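Local coordinates for protein L-methionine gamma-lyase (Fusobacterium nucleatum subsp. nucleatum, PDB 6LXU) that belongs to the pyridoxal-phosphate-dependent enzymes of the Cys/Met metabolism family and carries its cofactor bound covalently to a lysine, at residues Val100-Tyr114 with Ala146-Ala160. Residues are numbered along the deposited sequence; the frame is centred on the assembly and turned at random. Where two conformers were deposited one is given.
Sequences VLKAGDHVVTDKTLY and AMKKNTRVVYLETPA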
loop_
_atom_site.group_PDB
_atom_site.type_symbol
_atom_site.label_atom_id
_atom_site.label_comp_id
_atom_site.label_asym_id
_atom_site.label_seq_id
_atom_site.Cartn_x
_atom_site.Cartn_y
_atom_site.Cartn_z
ATOM N N VAL A 100 -25.393 -4.779 -21.384
ATOM C CA VAL A 100 -26.456 -5.668 -21.886
ATOM C C VAL A 100 -27.728 -4.948 -22.311
ATOM O O VAL A 100 -28.567 -5.567 -23.001
ATOM C CB VAL A 100 -26.794 -6.808 -20.886
ATOM C CG1 VAL A 100 -25.547 -7.606 -20.551
ATOM C CG2 VAL A 100 -27.492 -6.306 -19.637
ATOM N N LEU A 101 -27.897 -3.684 -21.929
ATOM C CA LEU A 101 -29.084 -2.916 -22.279
ATOM C C LEU A 101 -28.833 -2.016 -23.486
ATOM O O LEU A 101 -27.714 -1.879 -23.965
ATOM C CB LEU A 101 -29.535 -2.069 -21.089
ATOM C CG LEU A 101 -30.078 -2.838 -19.885
ATOM C CD1 LEU A 101 -30.265 -1.903 -18.708
ATOM C CD2 LEU A 101 -31.382 -3.562 -20.224
ATOM N N LYS A 102 -29.920 -1.435 -23.978
ATOM C CA LYS A 102 -29.909 -0.379 -24.988
ATOM C C LYS A 102 -31.214 0.389 -24.835
ATOM O O LYS A 102 -32.171 -0.105 -24.232
ATOM C CB LYS A 102 -29.763 -0.940 -26.411
ATOM C CG LYS A 102 -30.916 -1.831 -26.870
ATOM C CD LYS A 102 -30.685 -2.416 -28.258
ATOM C CE LYS A 102 -31.892 -3.219 -28.727
ATOM N NZ LYS A 102 -32.149 -4.408 -27.873
ATOM N N ALA A 103 -31.264 1.599 -25.391
ATOM C CA ALA A 103 -32.519 2.353 -25.442
ATOM C C ALA A 103 -33.586 1.506 -26.132
ATOM O O ALA A 103 -33.298 0.848 -27.130
ATOM C CB ALA A 103 -32.337 3.666 -26.181
ATOM N N GLY A 104 -34.767 1.493 -25.542
ATOM C CA GLY A 104 -35.867 0.662 -26.049
ATOM C C GLY A 104 -36.039 -0.671 -25.338
ATOM O O GLY A 104 -37.065 -1.340 -25.522
ATOM N N ASP A 105 -35.044 -1.085 -24.543
ATOM C CA ASP A 105 -35.156 -2.286 -23.729
ATOM C C ASP A 105 -35.997 -1.989 -22.503
ATOM O O ASP A 105 -36.196 -0.839 -22.105
ATOM C CB ASP A 105 -33.785 -2.792 -23.246
ATOM C CG ASP A 105 -32.972 -3.475 -24.309
ATOM O OD1 ASP A 105 -33.518 -3.773 -25.401
ATOM O OD2 ASP A 105 -31.782 -3.764 -24.045
ATOM N N HIS A 106 -36.441 -3.076 -21.872
ATOM C CA HIS A 106 -37.241 -3.045 -20.662
ATOM C C HIS A 106 -36.569 -3.875 -19.550
ATOM O O HIS A 106 -35.899 -4.879 -19.815
ATOM C CB HIS A 106 -38.659 -3.551 -20.993
ATOM C CG HIS A 106 -39.593 -3.657 -19.826
ATOM N ND1 HIS A 106 -40.079 -4.872 -19.386
ATOM C CD2 HIS A 106 -40.179 -2.716 -19.048
ATOM C CE1 HIS A 106 -40.903 -4.673 -18.379
ATOM N NE2 HIS A 106 -40.998 -3.375 -18.160
ATOM N N VAL A 107 -36.776 -3.420 -18.319
ATOM C CA VAL A 107 -36.242 -4.058 -17.113
ATOM C C VAL A 107 -37.396 -4.280 -16.146
ATOM O O VAL A 107 -38.210 -3.378 -15.935
ATOM C CB VAL A 107 -35.182 -3.161 -16.426
ATOM C CG1 VAL A 107 -34.718 -3.764 -15.099
ATOM C CG2 VAL A 107 -34.016 -2.908 -17.365
ATOM N N VAL A 108 -37.457 -5.486 -15.573
ATOM C CA VAL A 108 -38.337 -5.784 -14.457
ATOM C C VAL A 108 -37.488 -5.938 -13.209
ATOM O O VAL A 108 -36.526 -6.718 -13.212
ATOM C CB VAL A 108 -39.155 -7.072 -14.679
ATOM C CG1 VAL A 108 -39.987 -7.430 -13.449
ATOM C CG2 VAL A 108 -40.041 -6.932 -15.906
ATOM N N THR A 109 -37.842 -5.231 -12.155
ATOM C CA THR A 109 -37.100 -5.325 -10.901
ATOM C C THR A 109 -38.017 -5.014 -9.720
ATOM O O THR A 109 -39.243 -4.881 -9.885
ATOM C CB THR A 109 -35.817 -4.455 -10.950
ATOM O OG1 THR A 109 -34.973 -4.798 -9.844
ATOM C CG2 THR A 109 -36.136 -2.969 -10.895
ATOM N N ASP A 110 -37.445 -4.946 -8.524
ATOM C CA ASP A 110 -38.210 -4.750 -7.303
ATOM C C ASP A 110 -38.080 -3.306 -6.843
ATOM O O ASP A 110 -37.091 -2.649 -7.135
ATOM C CB ASP A 110 -37.692 -5.712 -6.229
ATOM C CG ASP A 110 -38.726 -6.009 -5.159
ATOM O OD1 ASP A 110 -38.994 -5.115 -4.321
ATOM O OD2 ASP A 110 -39.270 -7.130 -5.147
ATOM N N LYS A 111 -39.082 -2.780 -6.145
ATOM C CA LYS A 111 -38.878 -1.497 -5.422
ATOM C C LYS A 111 -37.901 -1.600 -4.228
ATOM O O LYS A 111 -37.249 -0.611 -3.860
ATOM C CB LYS A 111 -40.205 -0.836 -5.014
ATOM C CG LYS A 111 -41.150 -1.654 -4.145
ATOM C CD LYS A 111 -42.562 -1.065 -4.138
ATOM C CE LYS A 111 -43.352 -1.362 -5.416
ATOM N NZ LYS A 111 -43.857 -2.768 -5.467
ATOM N N THR A 112 -37.834 -2.778 -3.608
ATOM C CA THR A 112 -36.846 -3.044 -2.559
ATOM C C THR A 112 -35.553 -3.519 -3.188
ATOM O O THR A 112 -35.275 -4.729 -3.303
ATOM C CB THR A 112 -37.289 -4.112 -1.561
ATOM O OG1 THR A 112 -37.154 -5.400 -2.167
ATOM C CG2 THR A 112 -38.715 -3.857 -1.071
ATOM N N LEU A 113 -34.784 -2.522 -3.603
ATOM C CA LEU A 113 -33.454 -2.699 -4.122
ATOM C C LEU A 113 -32.575 -1.734 -3.386
ATOM O O LEU A 113 -33.019 -0.644 -2.995
ATOM C CB LEU A 113 -33.364 -2.283 -5.578
ATOM C CG LEU A 113 -33.969 -3.113 -6.688
ATOM C CD1 LEU A 113 -33.570 -2.450 -7.996
ATOM C CD2 LEU A 113 -33.515 -4.557 -6.625
ATOM N N TYR A 114 -31.305 -2.093 -3.298
ATOM C CA TYR A 114 -30.285 -1.214 -2.749
ATOM C C TYR A 114 -30.474 0.206 -3.312
ATOM O O TYR A 114 -30.692 0.377 -4.508
ATOM C CB TYR A 114 -28.914 -1.771 -3.119
ATOM C CG TYR A 114 -27.794 -0.902 -2.662
ATOM C CD1 TYR A 114 -27.508 -0.763 -1.314
ATOM C CD2 TYR A 114 -27.020 -0.203 -3.581
ATOM C CE1 TYR A 114 -26.480 0.049 -0.888
ATOM C CE2 TYR A 114 -26.002 0.617 -3.160
ATOM C CZ TYR A 114 -25.727 0.732 -1.818
ATOM O OH TYR A 114 -24.707 1.552 -1.413
ATOM N N ALA A 146 -45.595 -8.558 -15.604
ATOM C CA ALA A 146 -44.707 -7.461 -16.028
ATOM C C ALA A 146 -43.819 -7.802 -17.219
ATOM O O ALA A 146 -43.281 -6.886 -17.856
ATOM C CB ALA A 146 -43.841 -7.014 -14.861
ATOM N N MET A 147 -43.626 -9.083 -17.523
ATOM C CA MET A 147 -42.773 -9.498 -18.637
ATOM C C MET A 147 -43.304 -8.974 -19.966
ATOM O O MET A 147 -44.518 -9.028 -20.215
ATOM C CB MET A 147 -42.646 -11.028 -18.709
ATOM C CG MET A 147 -41.824 -11.657 -17.585
ATOM S SD MET A 147 -40.083 -11.181 -17.549
ATOM C CE MET A 147 -39.520 -11.811 -19.128
ATOM N N LYS A 148 -42.404 -8.472 -20.806
ATOM C CA LYS A 148 -42.742 -8.009 -22.155
ATOM C C LYS A 148 -41.757 -8.588 -23.142
ATOM O O LYS A 148 -40.685 -9.084 -22.763
ATOM C CB LYS A 148 -42.712 -6.483 -22.224
ATOM C CG LYS A 148 -43.667 -5.827 -21.254
ATOM C CD LYS A 148 -43.989 -4.399 -21.642
ATOM C CE LYS A 148 -42.778 -3.496 -21.523
ATOM N NZ LYS A 148 -43.094 -2.112 -21.956
ATOM N N LYS A 149 -42.086 -8.506 -24.429
ATOM C CA LYS A 149 -41.199 -9.005 -25.461
ATOM C C LYS A 149 -39.804 -8.364 -25.396
ATOM O O LYS A 149 -38.815 -9.025 -25.677
ATOM C CB LYS A 149 -41.800 -8.769 -26.848
ATOM C CG LYS A 149 -41.030 -9.447 -27.965
ATOM C CD LYS A 149 -41.717 -9.263 -29.309
ATOM C CE LYS A 149 -41.095 -10.145 -30.377
ATOM N NZ LYS A 149 -41.449 -11.584 -30.202
ATOM N N ASN A 150 -39.759 -7.076 -25.055
ATOM C CA ASN A 150 -38.500 -6.328 -24.974
ATOM C C ASN A 150 -37.869 -6.314 -23.572
ATOM O O ASN A 150 -36.925 -5.550 -23.343
ATOM C CB ASN A 150 -38.681 -4.890 -25.498
ATOM C CG ASN A 150 -39.611 -4.070 -24.645
ATOM O OD1 ASN A 150 -40.607 -4.579 -24.134
ATOM N ND2 ASN A 150 -39.300 -2.793 -24.479
ATOM N N THR A 151 -38.358 -7.134 -22.637
ATOM C CA THR A 151 -37.693 -7.281 -21.331
ATOM C C THR A 151 -36.340 -7.923 -21.531
ATOM O O THR A 151 -36.226 -9.066 -21.958
ATOM C CB THR A 151 -38.538 -8.090 -20.348
ATOM O OG1 THR A 151 -39.818 -7.468 -20.239
ATOM C CG2 THR A 151 -37.867 -8.139 -18.960
ATOM N N ARG A 152 -35.291 -7.150 -21.252
ATOM C CA ARG A 152 -33.925 -7.620 -21.416
ATOM C C ARG A 152 -33.296 -8.092 -20.097
ATOM O O ARG A 152 -32.400 -8.917 -20.123
ATOM C CB ARG A 152 -33.086 -6.500 -22.046
ATOM C CG ARG A 152 -31.614 -6.781 -22.235
ATOM C CD ARG A 152 -31.325 -8.023 -23.057
ATOM N NE ARG A 152 -29.908 -8.127 -23.390
ATOM C CZ ARG A 152 -29.276 -9.249 -23.732
ATOM N NH1 ARG A 152 -29.937 -10.413 -23.789
ATOM N NH2 ARG A 152 -27.990 -9.219 -24.034
ATOM N N VAL A 153 -33.738 -7.519 -18.984
ATOM C CA VAL A 153 -33.174 -7.834 -17.672
ATOM C C VAL A 153 -34.292 -7.980 -16.657
ATOM O O VAL A 153 -35.202 -7.158 -16.576
ATOM C CB VAL A 153 -32.203 -6.723 -17.188
ATOM C CG1 VAL A 153 -31.862 -6.868 -15.704
ATOM C CG2 VAL A 153 -30.943 -6.712 -18.028
ATOM N N VAL A 154 -34.184 -9.047 -15.863
ATOM C CA VAL A 154 -34.894 -9.166 -14.602
ATOM C C VAL A 154 -33.811 -9.073 -13.526
ATOM O O VAL A 154 -32.900 -9.893 -13.513
ATOM C CB VAL A 154 -35.715 -10.475 -14.513
ATOM C CG1 VAL A 154 -36.250 -10.698 -13.116
ATOM C CG2 VAL A 154 -36.852 -10.427 -15.521
ATOM N N TYR A 155 -33.888 -8.044 -12.687
ATOM C CA TYR A 155 -32.835 -7.733 -11.713
ATOM C C TYR A 155 -33.378 -7.983 -10.324
ATOM O O TYR A 155 -34.417 -7.433 -9.964
ATOM C CB TYR A 155 -32.392 -6.280 -11.881
ATOM C CG TYR A 155 -31.216 -5.909 -11.011
ATOM C CD1 TYR A 155 -31.389 -5.599 -9.686
ATOM C CD2 TYR A 155 -29.924 -5.897 -11.520
ATOM C CE1 TYR A 155 -30.310 -5.290 -8.859
ATOM C CE2 TYR A 155 -28.833 -5.568 -10.721
ATOM C CZ TYR A 155 -29.030 -5.268 -9.389
ATOM O OH TYR A 155 -27.931 -4.931 -8.609
ATOM N N LEU A 156 -32.678 -8.825 -9.553
ATOM C CA LEU A 156 -33.177 -9.293 -8.262
ATOM C C LEU A 156 -32.146 -9.123 -7.160
ATOM O O LEU A 156 -30.935 -9.098 -7.416
ATOM C CB LEU A 156 -33.560 -10.776 -8.337
ATOM C CG LEU A 156 -34.515 -11.152 -9.474
ATOM C CD1 LEU A 156 -34.608 -12.657 -9.616
ATOM C CD2 LEU A 156 -35.886 -10.541 -9.262
ATOM N N GLU A 157 -32.624 -9.081 -5.929
ATOM C CA GLU A 157 -31.762 -8.907 -4.762
ATOM C C GLU A 157 -32.412 -9.617 -3.593
ATOM O O GLU A 157 -33.560 -9.331 -3.288
ATOM C CB GLU A 157 -31.615 -7.407 -4.504
ATOM C CG GLU A 157 -30.566 -7.011 -3.501
ATOM C CD GLU A 157 -30.461 -5.506 -3.329
ATOM O OE1 GLU A 157 -30.644 -4.704 -4.311
ATOM O OE2 GLU A 157 -30.181 -5.110 -2.183
ATOM N N THR A 158 -31.717 -10.556 -2.942
ATOM C CA THR A 158 -32.288 -11.300 -1.820
ATOM C C THR A 158 -31.174 -11.860 -0.945
ATOM O O THR A 158 -30.239 -12.437 -1.475
ATOM C CB THR A 158 -33.240 -12.444 -2.274
ATOM O OG1 THR A 158 -33.777 -13.114 -1.129
ATOM C CG2 THR A 158 -32.579 -13.436 -3.209
ATOM N N PRO A 159 -31.260 -11.716 0.377
ATOM C CA PRO A 159 -32.183 -10.843 1.103
ATOM C C PRO A 159 -31.967 -9.385 0.741
ATOM O O PRO A 159 -30.863 -9.021 0.333
ATOM C CB PRO A 159 -31.822 -11.097 2.578
ATOM C CG PRO A 159 -31.049 -12.371 2.589
ATOM C CD PRO A 159 -30.315 -12.379 1.284
ATOM N N ALA A 160 -33.002 -8.559 0.884
ATOM C CA ALA A 160 -32.913 -7.137 0.482
ATOM C C ALA A 160 -33.488 -6.222 1.546
ATOM O O ALA A 160 -34.529 -6.567 2.136
ATOM C CB ALA A 160 -33.656 -6.910 -0.824
HETATM O O HOH W 1 -26.252 -7.160 -25.066
HETATM O O HOH W 2 -34.813 -6.201 -25.516
HETATM O O HOH W 3 -36.098 -7.465 -3.549
#
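His-106, Val-107 and Val-108 pair in parallel with Thr-151, Val-153 and Val-154, setting strands 106-110 and 151-157 side by side in the seven-stranded mixed sheet of the PLP-dependent fold. Backbone hydrogen bonds run from Val-108 N to Val-153 O and from Tyr-155 N to Val-108 O; a beta bulge between the His-106/Thr-151 and Val-107/Val-153 pairs makes Arg-152 the extra residue, its N bonded to His-106 O.

Side-chain polar contacts cluster at the strand starts. The His-106 ring, its CG anti to the backbone N (chi1 177°), lies alongside Thr-151, with ND1 2.7 Å from Thr-151 OG1 in a nearly straight in-plane hydrogen bond; NE2 is hydrogen-bonded to Thr-133 OG1, so that both ring nitrogens are held and the ring's rotation is fixed. Lys-148 CE sits over one ring face, 3.5 Å from the centroid, as a CH-pi contact, while Lys-148 NZ forms a salt bridge with Glu-131. Arg-152 bends at chi2 (56°) and directs NE into a hydrogen bond with Val-100 O, 2.9 Å away and in the guanidinium plane.

Apolar packing joins Val-153 CG2 to Val-100 CG2 and Leu-101 CD2, and Val-108 CG2 to Ala-146 CB.

Towards the strands' C-terminal ends Thr-109 OG1 donates to Tyr-155 O from above the carbonyl plane; beyond them Tyr-114 N, at the N-cap position of helix 115-125, hydrogen-bonds to Glu-157 OE1 on its syn side at 2.9 Å.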